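Local coordinates for solute Binding Protein, BlMnBP1 in complex with mannotriose (Bifidobacterium, PDB 6FUV) that binds manno-oligosaccharides such as beta-mannotriose and probably hands them to an ABC transporter for uptake, at residues Gly131-Val136 with Gln297-Ala302; Lys153-Phe158 with Phe289-Asp294. All coordinates share one frame; numbering follows the deposited sequence.

Interaction 1: residues Gly131-Val136 with Gln297-Ala302; sequences GQTSGV and QYATLA
Gln-132 and Ala-302 form an antiparallel hydrogen-bonded pair, and the evidence is a complete two-bond ring between their backbones. Gln-132 N donates to Ala-302 O over 2.7 Å, while Ala-302 N returns a 3.0 Å bond to Gln-132 O that is almost straight, 175° at the hydrogen. The same Gln-132 O also receives a CA-H...O contact from Leu-301 CA. Leu-301 adds the apolar half of this close part: with CG anti to its backbone N (chi1 177°), the branch is carried back to the partner strand, where CD1 lies alongside the backbone, 3.6 Å from Gln-132 O, and also reaches Gly-131 CA. Gln-132 puts its CB 3.4 Å from Ala-302 O, but the chain then bends at chi2 and leads the amide away; OE1 accepts from Trp-269 N and NE2 bonds to Asp-130 OD1, which probably holds the amide's rotation; the Gln-132 side chain touches a bound beta-mannose, about 4 Å between nearest atoms. One residue further on, the packing is already thinner. Thr-133 CG2 rests 3.6 Å from Thr-300 O and lightly on the methyl of Ala-299, while its OG1 is occupied by the hydroxyls of Tyr-354 and Tyr-286. Beyond it the two chain segments diverge, CA of Ser-134 and CA of Thr-300 standing 7.4 Å apart, and a water takes over the pairing: it accepts from Ser-134 N and donates to Thr-300 O at 2.6 Å. Pairing at one end and a single bridging water at the other are consistent with the interlobe crossover of a periplasmic-binding-protein fold, where two chain segments pass side by side between the lobes next to the glycan pocket, to which Gln-132 belongs.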
loop_
_atom_site.group_PDB
_atom_site.type_symbol
_atom_site.label_atom_id
_atom_site.label_comp_id
_atom_site.label_asym_id
_atom_site.label_seq_id
_atom_site.Cartn_x
_atom_site.Cartn_y
_atom_site.Cartn_z
ATOM N N GLY A 131 -8.692 -0.924 -3.831
ATOM C CA GLY A 131 -8.374 -1.845 -2.769
ATOM C C GLY A 131 -7.070 -2.573 -3.059
ATOM O O GLY A 131 -6.795 -2.971 -4.188
ATOM N N GLN A 132 -6.271 -2.764 -2.013
ATOM C CA GLN A 132 -4.960 -3.365 -2.191
ATOM C C GLN A 132 -4.759 -4.533 -1.238
ATOM O O GLN A 132 -5.318 -4.580 -0.123
ATOM C CB GLN A 132 -3.835 -2.326 -2.004
ATOM C CG GLN A 132 -3.578 -1.499 -3.261
ATOM C CD GLN A 132 -3.094 -2.318 -4.435
ATOM O OE1 GLN A 132 -2.196 -3.096 -4.315
ATOM N NE2 GLN A 132 -3.702 -2.128 -5.581
ATOM N N THR A 133 -3.971 -5.484 -1.722
ATOM C CA THR A 133 -3.349 -6.495 -0.890
ATOM C C THR A 133 -1.838 -6.401 -1.076
ATOM O O THR A 133 -1.342 -5.777 -2.020
ATOM C CB THR A 133 -3.784 -7.911 -1.252
ATOM O OG1 THR A 133 -3.462 -8.197 -2.618
ATOM C CG2 THR A 133 -5.251 -8.115 -1.071
ATOM N N SER A 134 -1.078 -7.068 -0.209
ATOM C CA SER A 134 0.363 -7.222 -0.372
ATOM C C SER A 134 0.732 -8.687 -0.516
ATOM O O SER A 134 0.229 -9.541 0.212
ATOM C CB SER A 134 1.087 -6.639 0.858
ATOM O OG SER A 134 0.570 -5.366 1.121
ATOM N N GLY A 135 1.662 -8.945 -1.377
ATOM C CA GLY A 135 2.060 -10.308 -1.714
ATOM C C GLY A 135 3.494 -10.381 -2.193
ATOM O O GLY A 135 4.360 -9.657 -1.688
ATOM N N VAL A 136 3.743 -11.213 -3.213
ATOM C CA VAL A 136 5.039 -11.280 -3.880
ATOM C C VAL A 136 4.831 -11.294 -5.389
ATOM O O VAL A 136 4.109 -12.148 -5.925
ATOM C CB VAL A 136 5.851 -12.517 -3.474
ATOM C CG1 VAL A 136 7.193 -12.518 -4.105
ATOM C CG2 VAL A 136 5.981 -12.594 -1.964
ATOM N N GLN A 297 -4.134 -19.493 4.130
ATOM C CA GLN A 297 -3.441 -18.268 3.784
ATOM C C GLN A 297 -4.408 -17.108 3.765
ATOM O O GLN A 297 -5.575 -17.268 3.396
ATOM C CB GLN A 297 -2.755 -18.358 2.425
ATOM C CG GLN A 297 -1.522 -19.210 2.461
ATOM C CD GLN A 297 -0.670 -19.016 1.285
ATOM O OE1 GLN A 297 0.459 -18.582 1.405
ATOM N NE2 GLN A 297 -1.195 -19.326 0.124
ATOM N N TYR A 298 -3.908 -15.943 4.195
ATOM C CA TYR A 298 -4.730 -14.764 4.413
ATOM C C TYR A 298 -4.015 -13.578 3.812
ATOM O O TYR A 298 -2.798 -13.571 3.706
ATOM C CB TYR A 298 -4.993 -14.502 5.916
ATOM C CG TYR A 298 -5.658 -15.595 6.670
ATOM C CD1 TYR A 298 -4.951 -16.694 7.111
ATOM C CD2 TYR A 298 -7.021 -15.531 6.959
ATOM C CE1 TYR A 298 -5.587 -17.725 7.811
ATOM C CE2 TYR A 298 -7.642 -16.518 7.630
ATOM C CZ TYR A 298 -6.935 -17.611 8.073
ATOM O OH TYR A 298 -7.621 -18.573 8.717
ATOM N N ALA A 299 -4.783 -12.589 3.401
ATOM C CA ALA A 299 -4.247 -11.315 2.955
ATOM C C ALA A 299 -5.068 -10.162 3.520
ATOM O O ALA A 299 -6.289 -10.113 3.398
ATOM C CB ALA A 299 -4.247 -11.247 1.437
ATOM N N THR A 300 -4.393 -9.212 4.126
ATOM C CA THR A 300 -5.072 -8.010 4.576
ATOM C C THR A 300 -5.570 -7.254 3.361
ATOM O O THR A 300 -4.839 -7.056 2.386
ATOM C CB THR A 300 -4.146 -7.124 5.408
ATOM O OG1 THR A 300 -3.656 -7.888 6.508
ATOM C CG2 THR A 300 -4.917 -5.964 5.952
ATOM N N LEU A 301 -6.826 -6.843 3.413
ATOM C CA LEU A 301 -7.390 -5.913 2.447
ATOM C C LEU A 301 -7.334 -4.517 3.057
ATOM O O LEU A 301 -7.923 -4.260 4.115
ATOM C CB LEU A 301 -8.817 -6.293 2.084
ATOM C CG LEU A 301 -9.608 -5.413 1.146
ATOM C CD1 LEU A 301 -8.865 -5.188 -0.123
ATOM C CD2 LEU A 301 -11.004 -6.061 0.946
ATOM N N ALA A 302 -6.600 -3.629 2.401
ATOM C CA ALA A 302 -6.472 -2.259 2.874
ATOM C C ALA A 302 -6.349 -1.360 1.660
ATOM O O ALA A 302 -6.039 -1.796 0.550
ATOM C CB ALA A 302 -5.294 -2.061 3.833
HETATM O O HOH W 1 -2.449 -8.009 1.959
#

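Interaction 2: residues Lys153-Phe158 with Phe289-Asp294; sequences KTPEEF and FPITVD
An N-capped helix start meets an inverse gamma turn here: Thr-154 caps helix 155-168, and Pro-290, the centre of the turn, packs against it. Within the cap, Thr-154 OG1 accepts from Glu-157 N at 3.2 Å, and the Glu-157 carboxylate reaches back so that OE1 takes Lys-153 N at 2.9 Å. The turn itself is closed by Ile-291 N bonding to Phe-289 O. Across the contact, Pro-290 CG sits 3.6 Å from Phe-158 CB and also touches CG and CD1 of that ring obliquely; Phe-158 reaches it because its CG stands anti to the backbone N (chi1 -172°). The polar link is Thr-292 OG1 to Lys-153 O, 2.9 Å long, with the donor 51° out of the carbonyl plane. A valine in place of Thr-292 has no hydroxyl, which is likely to leave Lys-153 O without this donor and the loop less firmly held to the residue before the cap. The more distant Pro-155 CG and Ile-291 CG1 extend the apolar side. Together the pieces join the N-terminal end of helix 155-168 to the loop between strands 284-288 and 298-309, with helix 223-236 touching Phe-158, Phe-289 and Ile-291.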
loop_
_atom_site.group_PDB
_atom_site.type_symbol
_atom_site.label_atom_id
_atom_site.label_comp_id
_atom_site.label_asym_id
_atom_site.label_seq_id
_atom_site.Cartn_x
_atom_site.Cartn_y
_atom_site.Cartn_z
ATOM N N LYS A 153 4.427 -21.420 0.242
ATOM C CA LYS A 153 3.397 -20.908 1.121
ATOM C C LYS A 153 3.877 -20.683 2.542
ATOM O O LYS A 153 3.115 -20.158 3.339
ATOM C CB LYS A 153 2.197 -21.876 1.134
ATOM C CG LYS A 153 1.442 -21.935 -0.195
ATOM C CD LYS A 153 0.188 -22.752 -0.120
ATOM C CE LYS A 153 -0.580 -22.694 -1.445
ATOM N NZ LYS A 153 0.385 -22.736 -2.582
ATOM N N THR A 154 5.101 -21.049 2.887
ATOM C CA THR A 154 5.683 -20.838 4.205
ATOM C C THR A 154 7.026 -20.156 4.032
ATOM O O THR A 154 7.570 -20.107 2.923
ATOM C CB THR A 154 5.878 -22.168 4.951
ATOM O OG1 THR A 154 6.869 -22.929 4.259
ATOM C CG2 THR A 154 4.569 -22.960 5.059
ATOM N N PRO A 155 7.615 -19.631 5.121
ATOM C CA PRO A 155 8.956 -19.030 4.989
ATOM C C PRO A 155 10.050 -20.012 4.579
ATOM O O PRO A 155 10.925 -19.655 3.781
ATOM C CB PRO A 155 9.209 -18.456 6.385
ATOM C CG PRO A 155 7.847 -18.209 6.983
ATOM C CD PRO A 155 7.001 -19.358 6.442
ATOM N N GLU A 156 10.019 -21.240 5.095
ATOM C CA GLU A 156 11.016 -22.228 4.712
ATOM C C GLU A 156 10.882 -22.604 3.246
ATOM O O GLU A 156 11.898 -22.754 2.557
ATOM C CB GLU A 156 10.884 -23.473 5.577
ATOM C CG GLU A 156 11.233 -23.304 7.030
ATOM C CD GLU A 156 10.039 -22.885 7.917
ATOM O OE1 GLU A 156 9.039 -22.362 7.388
ATOM O OE2 GLU A 156 10.094 -23.114 9.158
ATOM N N GLU A 157 9.642 -22.783 2.764
ATOM C CA GLU A 157 9.421 -23.079 1.349
ATOM C C GLU A 157 9.869 -21.904 0.492
ATOM O O GLU A 157 10.396 -22.076 -0.605
ATOM C CB GLU A 157 7.942 -23.381 1.110
ATOM C CG GLU A 157 7.450 -24.755 1.580
ATOM C CD GLU A 157 5.975 -24.821 1.805
ATOM O OE1 GLU A 157 5.208 -24.067 1.157
ATOM O OE2 GLU A 157 5.549 -25.580 2.723
ATOM N N PHE A 158 9.686 -20.695 0.987
ATOM C CA PHE A 158 10.130 -19.532 0.231
ATOM C C PHE A 158 11.642 -19.515 0.116
ATOM O O PHE A 158 12.179 -19.230 -0.951
ATOM C CB PHE A 158 9.637 -18.243 0.890
ATOM C CG PHE A 158 9.893 -17.015 0.075
ATOM C CD1 PHE A 158 9.254 -16.828 -1.141
ATOM C CD2 PHE A 158 10.801 -16.058 0.483
ATOM C CE1 PHE A 158 9.493 -15.698 -1.922
ATOM C CE2 PHE A 158 11.034 -14.927 -0.331
ATOM C CZ PHE A 158 10.359 -14.761 -1.487
ATOM N N PHE A 289 1.919 -13.769 0.021
ATOM C CA PHE A 289 3.117 -13.788 0.811
ATOM C C PHE A 289 3.184 -15.161 1.476
ATOM O O PHE A 289 2.167 -15.662 1.979
ATOM C CB PHE A 289 3.125 -12.627 1.822
ATOM C CG PHE A 289 4.392 -12.564 2.643
ATOM C CD1 PHE A 289 5.481 -11.869 2.208
ATOM C CD2 PHE A 289 4.490 -13.187 3.821
ATOM C CE1 PHE A 289 6.604 -11.821 2.910
ATOM C CE2 PHE A 289 5.677 -13.162 4.518
ATOM C CZ PHE A 289 6.693 -12.471 4.057
ATOM N N PRO A 290 4.351 -15.800 1.493
ATOM C CA PRO A 290 4.409 -17.201 1.937
ATOM C C PRO A 290 4.357 -17.391 3.451
ATOM O O PRO A 290 5.336 -17.821 4.162
ATOM C CB PRO A 290 5.732 -17.655 1.340
ATOM C CG PRO A 290 6.583 -16.456 1.414
ATOM C CD PRO A 290 5.696 -15.263 1.216
ATOM N N ILE A 291 3.180 -17.115 4.014
ATOM C CA ILE A 291 2.887 -17.514 5.385
ATOM C C ILE A 291 1.591 -18.299 5.349
ATOM O O ILE A 291 0.649 -17.911 4.654
ATOM C CB ILE A 291 2.771 -16.316 6.346
ATOM C CG1 ILE A 291 4.147 -15.759 6.702
ATOM C CG2 ILE A 291 2.055 -16.698 7.577
ATOM C CD1 ILE A 291 4.127 -14.703 7.885
ATOM N N THR A 292 1.517 -19.363 6.149
ATOM C CA THR A 292 0.314 -20.170 6.326
ATOM C C THR A 292 -0.027 -20.250 7.801
ATOM O O THR A 292 0.846 -20.471 8.637
ATOM C CB THR A 292 0.486 -21.577 5.711
ATOM O OG1 THR A 292 0.656 -21.450 4.289
ATOM C CG2 THR A 292 -0.700 -22.447 5.960
ATOM N N VAL A 293 -1.283 -19.996 8.107
ATOM C CA VAL A 293 -1.800 -20.079 9.464
ATOM C C VAL A 293 -2.845 -21.206 9.550
ATOM O O VAL A 293 -3.951 -21.084 9.020
ATOM C CB VAL A 293 -2.391 -18.729 9.912
ATOM C CG1 VAL A 293 -2.908 -18.822 11.326
ATOM C CG2 VAL A 293 -1.368 -17.598 9.819
ATOM N N ASP A 294 -2.507 -22.284 10.251
ATOM C CA ASP A 294 -3.368 -23.445 10.428
ATOM C C ASP A 294 -3.939 -23.897 9.103
ATOM O O ASP A 294 -5.162 -23.983 8.925
ATOM C CB ASP A 294 -4.494 -23.151 11.420
ATOM C CG ASP A 294 -3.992 -22.823 12.793
ATOM O OD1 ASP A 294 -3.012 -23.442 13.247
ATOM O OD2 ASP A 294 -4.552 -21.917 13.432
#

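How the interactions relate
From the N terminus, the chain leaves strand 123-132 through Gly-131-Val-136, the first half of interaction 1, and enters strand 135-139 of the four-stranded sheet. It soon reaches Lys-153-Phe-158 at the start of helix 155-168. After 130 further residues, Phe-289-Asp-294 follows strand 284-288 and closes interaction 2; a few residues later Gln-297-Ala-302 closes interaction 1. The smaller loop thus lies wholly within the larger one. Interaction 1 joins strands of the eight-stranded sheet where the chain passes between sheets, whereas interaction 2 holds a loop to a helix. Their centres are about 14 Å apart, and Gln-297 CG packs 3.6 Å from Thr-292 OG1.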